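Long-range contact in cell division control protein 4 (Saccharomyces cerevisiae, PDB 3V7D), which serves as the substrate-recognition subunit of an SCF E3 ubiquitin ligase, binding phosphorylated targets such as the CDK inhibitor SIC1 for ubiquitination and proteasomal degradation: residues B[112-118]-B[457-463]. The protein carries 1 engineered substitution. Residues are numbered along the deposited sequence; the frame is centred on the assembly and turned at random.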
# COMPACT_ATOMS: atom_id res chain seq x y z
N PRO B 112 -14.64 8.79 -14.04
CA PRO B 112 -14.49 7.39 -14.43
C PRO B 112 -15.66 6.92 -15.29
O PRO B 112 -16.77 7.45 -15.16
CB PRO B 112 -14.50 6.65 -13.09
CG PRO B 112 -15.33 7.53 -12.20
CD PRO B 112 -14.96 8.93 -12.61
N GLN B 113 -15.41 5.94 -16.15
CA GLN B 113 -16.50 5.28 -16.85
C GLN B 113 -17.28 4.46 -15.84
O GLN B 113 -16.70 3.85 -14.94
CB GLN B 113 -15.96 4.35 -17.94
CG GLN B 113 -15.51 5.05 -19.21
CD GLN B 113 -14.77 4.10 -20.13
OE1 GLN B 113 -15.30 3.65 -21.14
NE2 GLN B 113 -13.53 3.78 -19.77
N ARG B 114 -18.60 4.45 -15.99
CA ARG B 114 -19.47 3.79 -15.03
C ARG B 114 -20.28 2.67 -15.68
O ARG B 114 -20.87 2.86 -16.74
CB ARG B 114 -20.41 4.81 -14.39
CG ARG B 114 -21.45 4.23 -13.45
CD ARG B 114 -22.20 5.36 -12.75
NE ARG B 114 -23.35 4.87 -12.00
CZ ARG B 114 -24.24 5.65 -11.40
NH1 ARG B 114 -24.12 6.97 -11.46
NH2 ARG B 114 -25.26 5.11 -10.74
N THR B 115 -20.28 1.50 -15.05
CA THR B 115 -21.12 0.38 -15.48
C THR B 115 -22.07 0.03 -14.34
O THR B 115 -21.64 -0.20 -13.21
CB THR B 115 -20.27 -0.86 -15.81
OG1 THR B 115 -19.19 -0.49 -16.67
CG2 THR B 115 -21.12 -1.93 -16.48
N THR B 116 -23.37 -0.00 -14.64
CA THR B 116 -24.38 -0.31 -13.63
C THR B 116 -25.05 -1.64 -13.95
O THR B 116 -25.63 -1.81 -15.02
CB THR B 116 -25.45 0.80 -13.55
OG1 THR B 116 -24.82 2.04 -13.19
CG2 THR B 116 -26.51 0.45 -12.52
N LEU B 117 -24.95 -2.59 -13.03
CA LEU B 117 -25.45 -3.94 -13.26
C LEU B 117 -26.48 -4.35 -12.22
O LEU B 117 -26.42 -3.91 -11.07
CB LEU B 117 -24.29 -4.94 -13.27
CG LEU B 117 -23.19 -4.71 -14.31
CD1 LEU B 117 -22.02 -5.64 -14.05
CD2 LEU B 117 -23.74 -4.92 -15.72
N ARG B 118 -27.42 -5.20 -12.63
CA ARG B 118 -28.44 -5.74 -11.74
C ARG B 118 -27.81 -6.36 -10.50
O ARG B 118 -26.81 -7.08 -10.60
CB ARG B 118 -29.28 -6.79 -12.46
CG ARG B 118 -30.26 -7.53 -11.55
CD ARG B 118 -31.05 -8.60 -12.30
NE ARG B 118 -31.76 -8.05 -13.45
CZ ARG B 118 -32.99 -7.55 -13.40
NH1 ARG B 118 -33.66 -7.53 -12.25
NH2 ARG B 118 -33.56 -7.07 -14.50
N PHE B 457 -28.03 -2.64 -6.82
CA PHE B 457 -27.26 -2.63 -8.05
C PHE B 457 -25.79 -2.78 -7.71
O PHE B 457 -25.37 -2.46 -6.60
CB PHE B 457 -27.49 -1.33 -8.83
CG PHE B 457 -28.90 -1.15 -9.31
CD1 PHE B 457 -29.31 -1.69 -10.52
CD2 PHE B 457 -29.82 -0.44 -8.56
CE1 PHE B 457 -30.62 -1.52 -10.97
CE2 PHE B 457 -31.13 -0.27 -9.00
CZ PHE B 457 -31.52 -0.81 -10.22
N LEU B 458 -25.01 -3.28 -8.67
CA LEU B 458 -23.56 -3.25 -8.55
C LEU B 458 -23.03 -2.16 -9.46
O LEU B 458 -23.32 -2.13 -10.66
CB LEU B 458 -22.93 -4.59 -8.93
CG LEU B 458 -21.40 -4.61 -8.85
CD1 LEU B 458 -20.92 -4.45 -7.42
CD2 LEU B 458 -20.82 -5.88 -9.46
N GLU B 459 -22.26 -1.25 -8.87
CA GLU B 459 -21.64 -0.18 -9.63
C GLU B 459 -20.17 -0.48 -9.85
O GLU B 459 -19.47 -0.88 -8.91
CB GLU B 459 -21.81 1.16 -8.90
CG GLU B 459 -23.27 1.54 -8.63
CD GLU B 459 -23.97 2.11 -9.85
OE1 GLU B 459 -25.14 2.52 -9.73
OE2 GLU B 459 -23.35 2.16 -10.94
N ILE B 460 -19.70 -0.30 -11.08
CA ILE B 460 -18.29 -0.47 -11.39
C ILE B 460 -17.72 0.79 -12.03
O ILE B 460 -18.18 1.22 -13.09
CB ILE B 460 -18.05 -1.68 -12.31
CG1 ILE B 460 -18.63 -2.95 -11.70
CG2 ILE B 460 -16.56 -1.85 -12.58
CD1 ILE B 460 -18.55 -4.16 -12.62
N LEU B 461 -16.72 1.37 -11.38
CA LEU B 461 -16.08 2.59 -11.86
C LEU B 461 -14.66 2.32 -12.35
O LEU B 461 -13.86 1.68 -11.67
CB LEU B 461 -16.08 3.66 -10.77
CG LEU B 461 -17.50 3.98 -10.27
CD1 LEU B 461 -17.46 4.86 -9.03
CD2 LEU B 461 -18.30 4.64 -11.38
N ASP B 462 -14.36 2.83 -13.54
CA ASP B 462 -13.11 2.54 -14.23
C ASP B 462 -12.25 3.81 -14.31
O ASP B 462 -12.64 4.77 -14.97
CB ASP B 462 -13.43 2.03 -15.64
CG ASP B 462 -12.21 1.52 -16.39
OD1 ASP B 462 -11.06 1.74 -15.93
OD2 ASP B 462 -12.40 0.89 -17.45
N PHE B 463 -11.10 3.81 -13.64
CA PHE B 463 -10.22 4.99 -13.61
C PHE B 463 -9.02 4.90 -14.56
O PHE B 463 -8.06 5.67 -14.45
CB PHE B 463 -9.74 5.28 -12.18
CG PHE B 463 -10.79 5.87 -11.28
CD1 PHE B 463 -11.70 5.05 -10.62
CD2 PHE B 463 -10.88 7.24 -11.09
CE1 PHE B 463 -12.67 5.59 -9.78
CE2 PHE B 463 -11.85 7.79 -10.25
CZ PHE B 463 -12.74 6.96 -9.60
O HOH W 1 -12.67 5.09 -17.75
O HOH W 2 -17.25 1.04 -15.89
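Strand 113-118 pairs antiparallel with the 457-462 part of strand 455-462 at the rim of the WD-repeat propeller, joining the strand that follows the F-box and linker helices to the last strand of the chain. The two axes approach to 4.7 Å with their directions 159° apart, and three hydrogen-bonded pairs fix the register: Gln113 with Asp462, Thr115 with Ile460 and Leu117 with Leu458. Each is bonded in both directions; Thr115 N to Ile460 O, at 2.9 Å, represents the central pair.

On the face carrying Arg114, Thr116 and Glu459, a buried carboxylate is gripped three times. The guanidinium comes side-on, NE giving a 2.9 Å bond to Glu459 OE2 and NH2 a 2.8 Å bond to Glu459 OE1, both from above the carboxylate plane, the two flat groups being turned 68° apart. From the opposite face of that plane Thr116 OG1 donates to Glu459 OE2 at 2.7 Å, on the syn side. The bend of Glu459 at chi2 (-79°) carries its carboxylate across to the extended arginine, whose NH2 also forms a salt bridge with Asp432. A leucine in place of Arg114 would probably leave the Glu459 carboxylate without its cationic mate, with the Thr116 hydroxyl as its remaining partner across the two strands, and deprive Asp432 of this salt bridge.

Leu461 CD2 lies against Arg114 CB at 3.7 Å; at the far end of the ladder Pro112 CB sits over the centre of the Phe463 ring, 3.8 Å from its centroid, a CH-pi contact. Phe463 also stacks with Trp105 of helix 87-106, tying this end to the linker helix. Since the strand entering the propeller completes the sheet of the last strands 435-442, 445-452 and 455-462, the pairing is the Velcro closure characteristic of WD40 beta-propellers, sealing the ring of blades.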